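Local coordinates for protein hydrogen peroxide-inducible genes activator (Corynebacterium glutamicum, PDB 6G1D) that probably senses hydrogen peroxide as a LysR-family transcription factor and controls the genes of the peroxide response, at residues A94-I106 against S291-L303. The protein carries 1 engineered substitution. Numbering follows the deposited sequence.
Sequences ANGSLTGPLTVGI and SRAEEFEQFALIL
Leu102 lays its CD2 methyl over the centre of one face of the Phe299 ring. This CH-pi contact measures 4.0 Å from CD2 to the ring centroid, 9° off the normal. Phe299 CG lies anti to the backbone N (chi1 -165°), which brings the ring up from helix 293-303 to strand 100-106. Val104 CG2 meets Phe299 CE1 at 3.8 Å, obliquely. The other Leu102 branch, CD1, touches Phe296 CE1 at 3.9 Å. Leu98 CD1 comes to the edge of the Phe299 ring and meets Ile302 CD1 at 4.0 Å. These residues are buried, and Met118 of helix 111-125 also packs on Phe299.

The contact lies in the LysR substrate-binding domain, of the periplasmic-binding-protein clan. Here the C-terminal helix 293-316 packs on strand 100-106, which lies between strands 129-135 and 152-156 in the mixed sheet. The loop leading from the long helix 68-95 into that strand is tied to the same helix.

Glu295 makes the tie. Leu98 N donates to its OE1 (3.2 Å) on the anti side. Arg292 NH2 donates to Glu295 OE1 (2.9 Å) from the opposite face of the carboxylate plane, and Arg292 NE donates to OE2 (3.1 Å). Both nitrogens stand well out of that plane, while the two oxygens lie close to the plane of the guanidinium. This side-on salt bridge fixes the rotation of the carboxylate and probably favours its charged form.

The side toward the partly exposed Ser97 and Gln298 is more open to solvent. Ser97 OG stands 3.7 Å from Gln298 OE1, and no hydrogen bond joins the two side chains.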
loop_
_atom_site.group_PDB
_atom_site.type_symbol
_atom_site.label_atom_id
_atom_site.label_comp_id
_atom_site.label_asym_id
_atom_site.label_seq_id
_atom_site.Cartn_x
_atom_site.Cartn_y
_atom_site.Cartn_z
ATOM N N ALA B 94 -23.706 -25.496 -12.822
ATOM C CA ALA B 94 -25.098 -25.169 -13.099
ATOM C C ALA B 94 -26.090 -26.279 -12.806
ATOM O O ALA B 94 -27.193 -26.051 -12.336
ATOM C CB ALA B 94 -25.247 -24.693 -14.529
ATOM N N ASN B 95 -25.683 -27.476 -13.166
ATOM C CA ASN B 95 -26.477 -28.668 -13.033
ATOM C C ASN B 95 -26.832 -29.139 -11.639
ATOM O O ASN B 95 -27.951 -29.520 -11.375
ATOM C CB ASN B 95 -25.741 -29.782 -13.738
ATOM C CG ASN B 95 -26.538 -31.030 -13.793
ATOM O OD1 ASN B 95 -27.721 -31.020 -13.477
ATOM N ND2 ASN B 95 -25.905 -32.123 -14.196
ATOM N N GLY B 96 -25.873 -29.093 -10.739
ATOM C CA GLY B 96 -26.091 -29.585 -9.396
ATOM C C GLY B 96 -25.863 -28.612 -8.263
ATOM O O GLY B 96 -25.728 -27.407 -8.456
ATOM N N SER B 97 -25.905 -29.172 -7.066
ATOM C CA SER B 97 -25.687 -28.456 -5.842
ATOM C C SER B 97 -24.280 -28.798 -5.408
ATOM O O SER B 97 -23.897 -29.955 -5.326
ATOM C CB SER B 97 -26.672 -28.908 -4.796
ATOM O OG SER B 97 -26.898 -30.295 -4.902
ATOM N N LEU B 98 -23.529 -27.758 -5.115
ATOM C CA LEU B 98 -22.138 -27.873 -4.745
ATOM C C LEU B 98 -21.280 -28.559 -5.791
ATOM O O LEU B 98 -20.512 -29.455 -5.496
ATOM C CB LEU B 98 -21.929 -28.404 -3.330
ATOM C CG LEU B 98 -22.410 -27.419 -2.281
ATOM C CD1 LEU B 98 -22.145 -27.936 -0.890
ATOM C CD2 LEU B 98 -21.740 -26.086 -2.494
ATOM N N THR B 99 -21.495 -28.170 -7.036
ATOM C CA THR B 99 -20.649 -28.615 -8.111
ATOM C C THR B 99 -20.080 -27.336 -8.718
ATOM O O THR B 99 -20.679 -26.236 -8.607
ATOM C CB THR B 99 -21.434 -29.424 -9.156
ATOM O OG1 THR B 99 -22.449 -28.619 -9.695
ATOM C CG2 THR B 99 -22.158 -30.620 -8.528
ATOM N N GLY B 100 -18.939 -27.449 -9.398
ATOM C CA GLY B 100 -18.310 -26.309 -10.019
ATOM C C GLY B 100 -17.622 -25.385 -9.029
ATOM O O GLY B 100 -17.507 -25.706 -7.848
ATOM N N PRO B 101 -17.145 -24.236 -9.509
ATOM C CA PRO B 101 -16.463 -23.240 -8.691
ATOM C C PRO B 101 -17.316 -22.732 -7.549
ATOM O O PRO B 101 -18.508 -22.536 -7.699
ATOM C CB PRO B 101 -16.193 -22.089 -9.671
ATOM C CG PRO B 101 -16.156 -22.720 -11.000
ATOM C CD PRO B 101 -17.113 -23.871 -10.933
ATOM N N LEU B 102 -16.683 -22.567 -6.400
ATOM C CA LEU B 102 -17.252 -21.855 -5.277
ATOM C C LEU B 102 -16.078 -21.121 -4.669
ATOM O O LEU B 102 -15.116 -21.750 -4.265
ATOM C CB LEU B 102 -17.850 -22.832 -4.266
ATOM C CG LEU B 102 -18.514 -22.212 -3.031
ATOM C CD1 LEU B 102 -19.783 -21.460 -3.428
ATOM C CD2 LEU B 102 -18.797 -23.275 -1.983
ATOM N N THR B 103 -16.160 -19.806 -4.597
ATOM C CA THR B 103 -15.129 -19.019 -3.968
ATOM C C THR B 103 -15.597 -18.664 -2.568
ATOM O O THR B 103 -16.636 -18.009 -2.386
ATOM C CB THR B 103 -14.823 -17.786 -4.809
ATOM O OG1 THR B 103 -14.422 -18.236 -6.090
ATOM C CG2 THR B 103 -13.651 -16.970 -4.170
ATOM N N VAL B 104 -14.813 -19.078 -1.575
ATOM C CA VAL B 104 -15.154 -18.915 -0.171
ATOM C C VAL B 104 -14.143 -17.958 0.464
ATOM O O VAL B 104 -12.946 -18.182 0.418
ATOM C CB VAL B 104 -15.114 -20.281 0.541
ATOM C CG1 VAL B 104 -15.509 -20.149 1.990
ATOM C CG2 VAL B 104 -16.084 -21.257 -0.134
ATOM N N GLY B 105 -14.648 -16.869 1.020
ATOM C CA GLY B 105 -13.842 -15.938 1.798
ATOM C C GLY B 105 -13.851 -16.438 3.236
ATOM O O GLY B 105 -14.888 -16.882 3.727
ATOM N N ILE B 106 -12.694 -16.389 3.903
ATOM C CA ILE B 106 -12.637 -16.760 5.316
ATOM C C ILE B 106 -11.703 -15.824 6.061
ATOM O O ILE B 106 -10.628 -15.524 5.566
ATOM C CB ILE B 106 -12.129 -18.193 5.529
ATOM C CG1 ILE B 106 -12.819 -19.191 4.594
ATOM C CG2 ILE B 106 -12.307 -18.610 6.982
ATOM C CD1 ILE B 106 -12.281 -20.625 4.672
ATOM N N SER B 291 -29.519 -16.569 -5.643
ATOM C CA SER B 291 -30.504 -17.628 -5.783
ATOM C C SER B 291 -29.949 -18.957 -5.279
ATOM O O SER B 291 -30.623 -19.974 -5.345
ATOM C CB SER B 291 -30.900 -17.755 -7.250
ATOM O OG SER B 291 -29.735 -17.998 -8.021
ATOM N N ARG B 292 -28.734 -18.951 -4.725
ATOM C CA ARG B 292 -28.053 -20.190 -4.314
ATOM C C ARG B 292 -28.185 -20.493 -2.814
ATOM O O ARG B 292 -27.380 -21.256 -2.260
ATOM C CB ARG B 292 -26.588 -20.109 -4.731
ATOM C CG ARG B 292 -26.354 -19.851 -6.203
ATOM C CD ARG B 292 -24.892 -19.685 -6.538
ATOM N NE ARG B 292 -24.201 -20.956 -6.417
ATOM C CZ ARG B 292 -22.890 -21.137 -6.510
ATOM N NH1 ARG B 292 -22.077 -20.127 -6.797
ATOM N NH2 ARG B 292 -22.404 -22.369 -6.390
ATOM N N ALA B 293 -29.224 -19.963 -2.164
ATOM C CA ALA B 293 -29.478 -20.230 -0.741
ATOM C C ALA B 293 -29.334 -21.724 -0.404
ATOM O O ALA B 293 -28.704 -22.082 0.596
ATOM C CB ALA B 293 -30.885 -19.766 -0.372
ATOM N N GLU B 294 -29.937 -22.588 -1.225
ATOM C CA GLU B 294 -29.981 -24.020 -0.952
ATOM C C GLU B 294 -28.578 -24.628 -0.927
ATOM O O GLU B 294 -28.271 -25.394 -0.050
ATOM C CB GLU B 294 -30.867 -24.752 -1.963
ATOM C CG GLU B 294 -31.386 -26.098 -1.483
ATOM C CD GLU B 294 -32.123 -26.891 -2.558
ATOM O OE1 GLU B 294 -31.753 -26.809 -3.750
ATOM O OE2 GLU B 294 -33.071 -27.620 -2.198
ATOM N N GLU B 295 -27.740 -24.285 -1.896
ATOM C CA GLU B 295 -26.340 -24.712 -1.920
ATOM C C GLU B 295 -25.520 -24.151 -0.751
ATOM O O GLU B 295 -24.718 -24.868 -0.188
ATOM C CB GLU B 295 -25.623 -24.264 -3.184
ATOM C CG GLU B 295 -26.021 -24.939 -4.452
ATOM C CD GLU B 295 -25.292 -24.331 -5.633
ATOM O OE1 GLU B 295 -24.112 -24.677 -5.855
ATOM O OE2 GLU B 295 -25.926 -23.495 -6.327
ATOM N N PHE B 296 -25.698 -22.874 -0.433
ATOM C CA PHE B 296 -24.972 -22.270 0.662
ATOM C C PHE B 296 -25.381 -22.878 2.014
ATOM O O PHE B 296 -24.541 -23.026 2.880
ATOM C CB PHE B 296 -25.125 -20.749 0.673
ATOM C CG PHE B 296 -24.616 -20.055 -0.569
ATOM C CD1 PHE B 296 -23.684 -20.651 -1.449
ATOM C CD2 PHE B 296 -25.050 -18.776 -0.838
ATOM C CE1 PHE B 296 -23.238 -19.969 -2.561
ATOM C CE2 PHE B 296 -24.604 -18.108 -1.966
ATOM C CZ PHE B 296 -23.680 -18.701 -2.815
ATOM N N GLU B 297 -26.646 -23.262 2.148
ATOM C CA GLU B 297 -27.151 -23.994 3.307
ATOM C C GLU B 297 -26.511 -25.382 3.436
ATOM O O GLU B 297 -26.254 -25.856 4.549
ATOM C CB GLU B 297 -28.668 -24.168 3.231
ATOM C CG GLU B 297 -29.359 -24.249 4.556
ATOM C CD GLU B 297 -29.485 -22.880 5.211
ATOM O OE1 GLU B 297 -29.951 -21.940 4.517
ATOM O OE2 GLU B 297 -29.138 -22.754 6.415
ATOM N N GLN B 298 -26.269 -26.042 2.304
ATOM C CA GLN B 298 -25.536 -27.302 2.321
ATOM C C GLN B 298 -24.086 -27.053 2.682
ATOM O O GLN B 298 -23.488 -27.837 3.407
ATOM C CB GLN B 298 -25.564 -28.034 0.969
ATOM C CG GLN B 298 -26.820 -28.791 0.618
ATOM C CD GLN B 298 -26.832 -29.197 -0.856
ATOM O OE1 GLN B 298 -27.381 -28.471 -1.669
ATOM N NE2 GLN B 298 -26.225 -30.358 -1.214
ATOM N N PHE B 299 -23.503 -25.983 2.161
ATOM C CA PHE B 299 -22.134 -25.676 2.506
ATOM C C PHE B 299 -22.012 -25.405 3.982
ATOM O O PHE B 299 -21.029 -25.796 4.595
ATOM C CB PHE B 299 -21.575 -24.481 1.711
ATOM C CG PHE B 299 -20.093 -24.371 1.789
ATOM C CD1 PHE B 299 -19.461 -23.248 2.316
ATOM C CD2 PHE B 299 -19.323 -25.437 1.388
ATOM C CE1 PHE B 299 -18.094 -23.208 2.439
ATOM C CE2 PHE B 299 -17.929 -25.386 1.481
ATOM C CZ PHE B 299 -17.313 -24.248 1.979
ATOM N N ALA B 300 -23.005 -24.713 4.551
ATOM C CA ALA B 300 -23.019 -24.444 5.992
ATOM C C ALA B 300 -22.931 -25.727 6.811
ATOM O O ALA B 300 -22.216 -25.766 7.838
ATOM C CB ALA B 300 -24.264 -23.680 6.396
ATOM N N LEU B 301 -23.670 -26.764 6.403
ATOM C CA LEU B 301 -23.616 -28.037 7.114
ATOM C C LEU B 301 -22.193 -28.626 7.117
ATOM O O LEU B 301 -21.755 -29.204 8.127
ATOM C CB LEU B 301 -24.618 -29.049 6.528
ATOM C CG LEU B 301 -26.120 -28.771 6.651
ATOM C CD1 LEU B 301 -26.857 -29.910 5.918
ATOM C CD2 LEU B 301 -26.558 -28.659 8.126
ATOM N N ILE B 302 -21.478 -28.483 6.004
ATOM C CA ILE B 302 -20.094 -28.911 5.890
ATOM C C ILE B 302 -19.212 -28.177 6.877
ATOM O O ILE B 302 -18.390 -28.786 7.563
ATOM C CB ILE B 302 -19.537 -28.724 4.454
ATOM C CG1 ILE B 302 -20.286 -29.624 3.475
ATOM C CG2 ILE B 302 -18.043 -29.037 4.391
ATOM C CD1 ILE B 302 -19.925 -29.415 2.024
ATOM N N LEU B 303 -19.377 -26.867 6.944
ATOM C CA LEU B 303 -18.615 -26.057 7.880
ATOM C C LEU B 303 -18.932 -26.411 9.344
ATOM O O LEU B 303 -18.022 -26.398 10.157
ATOM C CB LEU B 303 -18.825 -24.566 7.613
ATOM C CG LEU B 303 -18.280 -24.083 6.271
ATOM C CD1 LEU B 303 -18.709 -22.629 6.020
ATOM C CD2 LEU B 303 -16.765 -24.219 6.228
#